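Side-chain contacts in putative iron-regulated protein A (Parabacteroides distasonis ATCC 8503, PDB 4ECG), which is of unknown function but binds calcium ions and, as an imelysin-like member of peptidase family M75, is a putative metalloendopeptidase: residues Ser68-Lys71 and Asn72-Ala75; Glu160-Leu164 and Glu165-Phe169; Pro168-Lys171 and Asn172-Glu175. All blocks are in the same frame, centred on the assembly; numbering follows the deposited sequence.

Contact 1: residues Ser68-Lys71 and Asn72-Ala75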
loop_
_atom_site.group_PDB
_atom_site.type_symbol
_atom_site.label_atom_id
_atom_site.label_comp_id
_atom_site.label_asym_id
_atom_site.label_seq_id
_atom_site.Cartn_x
_atom_site.Cartn_y
_atom_site.Cartn_z
ATOM N N SER A 68 -7.072 28.459 9.277
ATOM C CA SER A 68 -6.113 29.522 9.795
ATOM C C SER A 68 -5.184 30.161 8.795
ATOM O O SER A 68 -4.799 31.314 8.945
ATOM C CB SER A 68 -5.163 28.897 10.818
ATOM O OG SER A 68 -4.393 27.862 10.182
ATOM N N GLY A 69 -4.757 29.383 7.813
ATOM C CA GLY A 69 -3.716 29.795 6.894
ATOM C C GLY A 69 -2.312 29.744 7.498
ATOM O O GLY A 69 -1.379 30.238 6.899
ATOM N N SER A 70 -2.170 29.104 8.660
ATOM C CA SER A 70 -0.908 29.077 9.390
ATOM C C SER A 70 0.084 28.135 8.728
ATOM O O SER A 70 -0.257 26.996 8.429
ATOM C CB SER A 70 -1.156 28.622 10.843
ATOM O OG SER A 70 0.037 28.225 11.471
ATOM N N LYS A 71 1.304 28.621 8.512
ATOM C CA LYS A 71 2.468 27.791 8.132
ATOM C C LYS A 71 2.755 26.603 9.112
ATOM O O LYS A 71 3.053 25.541 8.676
ATOM C CB LYS A 71 3.693 28.714 7.876
ATOM C CG LYS A 71 5.079 28.137 8.127
ATOM C CD LYS A 71 6.206 29.112 7.728
ATOM C CE LYS A 71 7.378 29.141 8.737
ATOM N NZ LYS A 71 8.342 28.013 8.524
ATOM N N ASN A 72 2.641 26.781 10.419
ATOM C CA ASN A 72 2.821 25.669 11.347
ATOM C C ASN A 72 1.724 24.598 11.210
ATOM O O ASN A 72 2.045 23.383 11.252
ATOM C CB ASN A 72 2.957 26.138 12.820
ATOM C CG ASN A 72 4.165 27.042 13.040
ATOM O OD1 ASN A 72 5.123 27.019 12.277
ATOM N ND2 ASN A 72 4.100 27.864 14.055
ATOM N N ASP A 73 0.470 25.047 10.986
ATOM C CA ASP A 73 -0.675 24.146 10.804
ATOM C C ASP A 73 -0.528 23.331 9.510
ATOM O O ASP A 73 -0.887 22.172 9.474
ATOM C CB ASP A 73 -2.010 24.910 10.816
ATOM C CG ASP A 73 -2.326 25.518 12.172
ATOM O OD1 ASP A 73 -1.607 25.260 13.167
ATOM O OD2 ASP A 73 -3.306 26.275 12.259
ATOM N N LEU A 74 0.014 23.961 8.478
ATOM C CA LEU A 74 0.344 23.306 7.241
ATOM C C LEU A 74 1.400 22.224 7.448
ATOM O O LEU A 74 1.172 21.066 7.054
ATOM C CB LEU A 74 0.854 24.309 6.199
ATOM C CG LEU A 74 1.147 23.716 4.781
ATOM C CD1 LEU A 74 -0.006 22.947 4.116
ATOM C CD2 LEU A 74 1.574 24.787 3.822
ATOM N N ALA A 75 2.539 22.603 8.040
ATOM C CA ALA A 75 3.604 21.628 8.375
ATOM C C ALA A 75 3.025 20.443 9.124
ATOM O O ALA A 75 3.390 19.284 8.806
ATOM C CB ALA A 75 4.757 22.279 9.183
#

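Contact 2: residues Glu160-Leu164 and Glu165-Phe169. With CA (calcium ion), chain D; CA (calcium ion), chain I.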
loop_
_atom_site.group_PDB
_atom_site.type_symbol
_atom_site.label_atom_id
_atom_site.label_comp_id
_atom_site.label_asym_id
_atom_site.label_seq_id
_atom_site.Cartn_x
_atom_site.Cartn_y
_atom_site.Cartn_z
ATOM N N GLU A 160 8.707 19.355 0.333
ATOM C CA GLU A 160 8.565 20.209 1.480
ATOM C C GLU A 160 7.143 20.667 1.552
ATOM O O GLU A 160 6.467 20.725 0.535
ATOM C CB GLU A 160 9.459 21.459 1.322
ATOM C CG GLU A 160 10.945 21.164 1.378
ATOM C CD GLU A 160 11.830 22.400 1.479
ATOM O OE1 GLU A 160 11.374 23.523 1.148
ATOM O OE2 GLU A 160 12.988 22.230 1.911
ATOM N N PRO A 161 6.720 21.113 2.739
ATOM C CA PRO A 161 5.508 21.891 2.799
ATOM C C PRO A 161 5.517 22.971 1.785
ATOM O O PRO A 161 6.530 23.629 1.551
ATOM C CB PRO A 161 5.534 22.442 4.194
ATOM C CG PRO A 161 6.203 21.342 4.983
ATOM C CD PRO A 161 7.334 21.008 4.072
ATOM N N ARG A 162 4.375 23.120 1.141
ATOM C CA ARG A 162 4.181 24.161 0.132
ATOM C C ARG A 162 4.435 25.505 0.733
ATOM O O ARG A 162 4.187 25.715 1.928
ATOM C CB ARG A 162 2.753 24.068 -0.414
ATOM C CG ARG A 162 2.297 25.178 -1.323
ATOM C CD ARG A 162 0.921 24.799 -1.756
ATOM N NE ARG A 162 0.294 25.712 -2.686
ATOM C CZ ARG A 162 -0.843 25.432 -3.309
ATOM N NH1 ARG A 162 -1.433 24.248 -3.092
ATOM N NH2 ARG A 162 -1.398 26.313 -4.139
ATOM N N ASP A 163 4.968 26.418 -0.054
ATOM C CA ASP A 163 5.177 27.749 0.524
ATOM C C ASP A 163 3.940 28.648 0.258
ATOM O O ASP A 163 3.547 28.906 -0.903
ATOM C CB ASP A 163 6.486 28.364 0.034
ATOM C CG ASP A 163 6.789 29.707 0.695
ATOM O OD1 ASP A 163 7.388 29.702 1.821
ATOM O OD2 ASP A 163 6.404 30.736 0.064
ATOM N N LEU A 164 3.322 29.129 1.335
ATOM C CA LEU A 164 2.029 29.825 1.184
ATOM C C LEU A 164 2.073 31.181 0.437
ATOM O O LEU A 164 1.038 31.618 -0.078
ATOM C CB LEU A 164 1.340 29.934 2.531
ATOM C CG LEU A 164 0.979 28.566 3.140
ATOM C CD1 LEU A 164 0.666 28.756 4.624
ATOM C CD2 LEU A 164 -0.209 27.924 2.429
ATOM N N GLU A 165 3.259 31.806 0.317
ATOM C CA GLU A 165 3.427 33.075 -0.450
ATOM C C GLU A 165 4.059 32.767 -1.837
ATOM O O GLU A 165 3.618 33.308 -2.817
ATOM C CB GLU A 165 4.268 34.099 0.348
ATOM C CG GLU A 165 3.809 34.350 1.808
ATOM C CD GLU A 165 4.085 33.185 2.802
ATOM O OE1 GLU A 165 5.167 32.552 2.729
ATOM O OE2 GLU A 165 3.234 32.882 3.679
ATOM N N THR A 166 5.037 31.846 -1.919
ATOM C CA THR A 166 5.626 31.420 -3.242
ATOM C C THR A 166 4.558 30.786 -4.189
ATOM O O THR A 166 4.515 31.095 -5.363
ATOM C CB THR A 166 6.806 30.390 -3.080
ATOM O OG1 THR A 166 7.884 30.930 -2.305
ATOM C CG2 THR A 166 7.333 29.939 -4.422
ATOM N N SER A 167 3.693 29.907 -3.671
ATOM C CA SER A 167 2.666 29.231 -4.506
ATOM C C SER A 167 1.316 29.324 -3.816
ATOM O O SER A 167 0.852 28.382 -3.196
ATOM C CB SER A 167 3.050 27.759 -4.817
ATOM O OG SER A 167 4.242 27.367 -4.128
ATOM N N PRO A 168 0.682 30.479 -3.899
ATOM C CA PRO A 168 -0.490 30.678 -3.044
ATOM C C PRO A 168 -1.697 29.824 -3.400
ATOM O O PRO A 168 -1.988 29.597 -4.545
ATOM C CB PRO A 168 -0.822 32.159 -3.258
ATOM C CG PRO A 168 -0.116 32.572 -4.514
ATOM C CD PRO A 168 1.129 31.735 -4.528
ATOM N N PHE A 169 -2.416 29.384 -2.396
ATOM C CA PHE A 169 -3.682 28.645 -2.604
ATOM C C PHE A 169 -4.736 29.484 -3.281
ATOM O O PHE A 169 -4.897 30.652 -2.914
ATOM C CB PHE A 169 -4.248 28.200 -1.240
ATOM C CG PHE A 169 -3.801 26.835 -0.778
ATOM C CD1 PHE A 169 -4.487 25.708 -1.178
ATOM C CD2 PHE A 169 -2.748 26.690 0.080
ATOM C CE1 PHE A 169 -4.106 24.453 -0.751
ATOM C CE2 PHE A 169 -2.351 25.437 0.520
ATOM C CZ PHE A 169 -3.028 24.315 0.102
HETATM CA CA CA D . 7.350 31.940 2.511
HETATM CA CA CA I . 10.243 25.441 2.636
HETATM O O HOH W 1 8.553 25.137 0.672
HETATM O O HOH W 2 -1.641 30.602 0.165
HETATM O O HOH W 3 7.088 30.955 4.938
HETATM O O HOH W 4 7.490 34.093 3.221
HETATM O O HOH W 5 7.889 32.524 0.428
HETATM O O HOH W 6 10.833 26.452 0.455
#

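Contact 3: residues Pro168-Lys171 and Asn172-Glu175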
loop_
_atom_site.group_PDB
_atom_site.type_symbol
_atom_site.label_atom_id
_atom_site.label_comp_id
_atom_site.label_asym_id
_atom_site.label_seq_id
_atom_site.Cartn_x
_atom_site.Cartn_y
_atom_site.Cartn_z
ATOM N N PRO A 168 0.682 30.479 -3.899
ATOM C CA PRO A 168 -0.490 30.678 -3.044
ATOM C C PRO A 168 -1.697 29.824 -3.400
ATOM O O PRO A 168 -1.988 29.597 -4.545
ATOM C CB PRO A 168 -0.822 32.159 -3.258
ATOM C CG PRO A 168 -0.116 32.572 -4.514
ATOM C CD PRO A 168 1.129 31.735 -4.528
ATOM N N PHE A 169 -2.416 29.384 -2.396
ATOM C CA PHE A 169 -3.682 28.645 -2.604
ATOM C C PHE A 169 -4.736 29.484 -3.281
ATOM O O PHE A 169 -4.897 30.652 -2.914
ATOM C CB PHE A 169 -4.248 28.200 -1.240
ATOM C CG PHE A 169 -3.801 26.835 -0.778
ATOM C CD1 PHE A 169 -4.487 25.708 -1.178
ATOM C CD2 PHE A 169 -2.748 26.690 0.080
ATOM C CE1 PHE A 169 -4.106 24.453 -0.751
ATOM C CE2 PHE A 169 -2.351 25.437 0.520
ATOM C CZ PHE A 169 -3.028 24.315 0.102
ATOM N N ALA A 170 -5.472 28.903 -4.234
ATOM C CA ALA A 170 -6.781 29.436 -4.630
ATOM C C ALA A 170 -7.866 29.064 -3.570
ATOM O O ALA A 170 -7.818 27.973 -3.015
ATOM C CB ALA A 170 -7.182 28.920 -6.018
ATOM N N LYS A 171 -8.832 29.965 -3.305
ATOM C CA LYS A 171 -9.946 29.749 -2.345
ATOM C C LYS A 171 -10.627 28.399 -2.680
ATOM O O LYS A 171 -10.938 27.627 -1.796
ATOM C CB LYS A 171 -11.000 30.916 -2.402
ATOM C CG LYS A 171 -11.658 31.501 -1.095
ATOM C CD LYS A 171 -13.096 32.174 -1.328
ATOM C CE LYS A 171 -13.544 33.469 -0.524
ATOM N NZ LYS A 171 -13.535 34.931 -1.072
ATOM N N ASN A 172 -10.884 28.139 -3.968
ATOM C CA ASN A 172 -11.512 26.892 -4.387
ATOM C C ASN A 172 -10.623 25.681 -4.104
ATOM O O ASN A 172 -11.115 24.613 -3.807
ATOM C CB ASN A 172 -11.883 26.892 -5.863
ATOM C CG ASN A 172 -13.141 27.676 -6.164
ATOM O OD1 ASN A 172 -13.834 28.084 -5.259
ATOM N ND2 ASN A 172 -13.436 27.891 -7.469
ATOM N N GLU A 173 -9.315 25.857 -4.207
ATOM C CA GLU A 173 -8.377 24.772 -4.027
ATOM C C GLU A 173 -8.373 24.341 -2.575
ATOM O O GLU A 173 -8.189 23.178 -2.308
ATOM C CB GLU A 173 -7.021 25.259 -4.447
ATOM C CG GLU A 173 -5.912 24.241 -4.397
ATOM C CD GLU A 173 -4.586 24.830 -4.830
ATOM O OE1 GLU A 173 -4.538 26.058 -5.097
ATOM O OE2 GLU A 173 -3.605 24.051 -4.935
ATOM N N LEU A 174 -8.618 25.270 -1.647
ATOM C CA LEU A 174 -8.722 24.947 -0.226
ATOM C C LEU A 174 -9.957 24.111 0.042
ATOM O O LEU A 174 -9.908 23.108 0.770
ATOM C CB LEU A 174 -8.772 26.216 0.640
ATOM C CG LEU A 174 -7.385 26.885 0.787
ATOM C CD1 LEU A 174 -7.568 28.321 1.237
ATOM C CD2 LEU A 174 -6.442 26.129 1.733
ATOM N N GLU A 175 -11.078 24.514 -0.522
ATOM C CA GLU A 175 -12.266 23.711 -0.363
ATOM C C GLU A 175 -12.062 22.300 -1.014
ATOM O O GLU A 175 -12.527 21.263 -0.501
ATOM C CB GLU A 175 -13.472 24.458 -0.930
ATOM C CG GLU A 175 -14.771 23.726 -0.673
ATOM C CD GLU A 175 -15.145 23.558 0.824
ATOM O OE1 GLU A 175 -14.691 24.416 1.672
ATOM O OE2 GLU A 175 -15.914 22.568 1.128
#

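Contact 1: residues Ser68-Lys71 and Asn72-Ala75
The hydroxyl oxygen of Ser68 is gripped from several sides in the short link between helix 29-68 and helix 71-89. Ser68 OG lies 2.8 Å from Asp73 OD2 and accepts from Ser70 N at 3.0 Å, the latter bond closing an ST turn; the backbone carbonyl of Lys64, one turn back on helix 29-68, also hydrogen-bonds to it. With chi1 at 61°, OG lies between its own backbone N and carbonyl carbon, facing the Ser70 N-H. Between the serines, Gly69 leaves the helical region with positive phi, a conformation that glycine accepts readily.

Ser70 is the N-cap of the new helix. Its OG, swung opposite its own N (chi1 164°), receives Asp73 N in a nearly straight bond of 3.2 Å, serving a first-turn N-H that has no preceding helical carbonyl to bond to. In a full capping box the carboxylate of Asp73 would return a bond to Ser70 N; here Ser68 OG takes that N-H, and Asp73 turns its OD2 to the Ser68 hydroxyl instead. The same OD2 also rests 3.5 Å from Ser70 CB. An acidic residue suits this third helical position, since its charge would probably be favoured by the positive end of the helix dipole. Replacing Asp73 with alanine would probably leave Ser68 OG without its side-chain mate across the turn and the helix start without that negative charge.

On the inner side, buried Leu74 packs against Phe65 of helix 29-68, a place that suits an apolar side chain. Lys71 sends its long chain away from the turn. Leu74 N bonds to Ser70 O, and Lys71 O continues the pattern: Ala75 N meets it at 3.0 Å, with an N-H...O angle of 177°.

Contact 2: residues Glu160-Leu164 and Glu165-Phe169
Arg162 and Phe169 make the close-packed end of this loop. The guanidinium lies flat on one face of the ring, with planes 19° apart and Arg162 CZ 3.9 Å from the ring centroid, almost directly above it: a stack that is also a cation-pi contact. The arginine chain runs fully extended from CG to NE (chi2 177°), which carries the flat group this far along the loop. Its rotation is fixed at the edge, where Arg162 NE donates to Ser167 O at 2.8 Å in the planes of both groups; NH2 adds weak bonds to Ser167 O and Pro168 O, and NH1 reaches the carbonyl of Met154. Arginine suits the place because it can spend its face on an aromatic ring and its N-H edge on carbonyls. Leu164 CD2 meets the ring from its rim, 3.7 Å from Phe169 CD2, and also packs on Leu74 of helix 71-89. Ser167 OG is buried here without a polar partner.

Between the packed end and the solvent the chain turns through an Asx motif. Asp163 O accepts from Ser167 N at 2.9 Å, while Asp163 OD2 takes Thr166 N at 2.7 Å nearly along its C-O axis. Thr166 OG1 donates to the same oxygen from above the carboxylate plane, so Thr166 supplies two donors and Glu165 N adds a weak third.

The far side is watery and ionic. Asp163 OD1 and Glu165 OE1 bind the same calcium ion, each at 2.3 Å; Asp163 OD2 is a more distant ligand, and three waters add to the shell. The two carboxylates stand nearly perpendicular, 85° apart, and the cation's charge probably offsets their repulsion. Glu160 OE1 binds a second calcium ion at 2.7 Å, and one of that ion's waters donates to Pro161 O.

Contact 3: residues Pro168-Lys171 and Asn172-Glu175
Asn172 follows Lys171 at the second position of helix 171-196, whose N-cap is Ala170. Its amide leads away from the turn, where ND2 hydrogen-bonds to the carbonyl of Ile122 on helix 115-124; a side-chain donor is well suited to joining the new helix start to the end of another helix.

Glu173, at the third helical position, makes half of a capping box. Its chain is stretched out, with CG opposite the backbone N (chi1 -177°), which brings the carboxylate back to the backbone N of the cap residue. Glu173 OE1 accepts from Ala170 N at 3.1 Å, on its anti side and somewhat out of the carboxylate plane. Alanine at the cap has no side-chain acceptor to return the bond, and Glu173 N makes a weak one with the Ala170 carbonyl instead. What alanine does offer is a small methyl, 4.0 Å from Glu173 CB. The other carboxylate oxygen, OE2, forms a salt bridge with Arg162 NH1, so both oxygens have partners, and the buried charge is probably compensated by the arginine. The aliphatic part of the glutamate also touches Phe169, with CG 3.8 Å from the ring atom CD1.

Leu174 comes next and lays CD2 over a face of the Phe169 ring in a CH-pi contact, 3.7 Å from the centroid and 18° off the normal. This is the face opposite Arg162, so the ring is sandwiched between a cation and a methyl. The backbone helps set the leucine in place, Leu174 N donating to Ala170 O at 3.1 Å.

Glu175 directs its carboxylate away from the cap and takes part through its backbone, Glu175 N reaching Lys171 O in a straight but weak bond of 3.4 Å.

Overall arrangement
All three contacts lie near the surface on the same side of the chain's centre, each with few or no buried residues. Contacts 1 and 3 both begin helices, but with different chemistry: a serine cap and a neighbouring hydroxyl in contact 1, an alanine cap relying on glutamate in contact 3. Contact 2, running from strand 160-161 into the loop before helix 171-196, alone holds calcium ions. It shares Pro168 and Phe169 with contact 3 and is joined to it by charge, through the arginine-glutamate salt bridge. Its link to contact 1 is apolar, one leucine from each packing together, whereas contacts 1 and 3 do not touch.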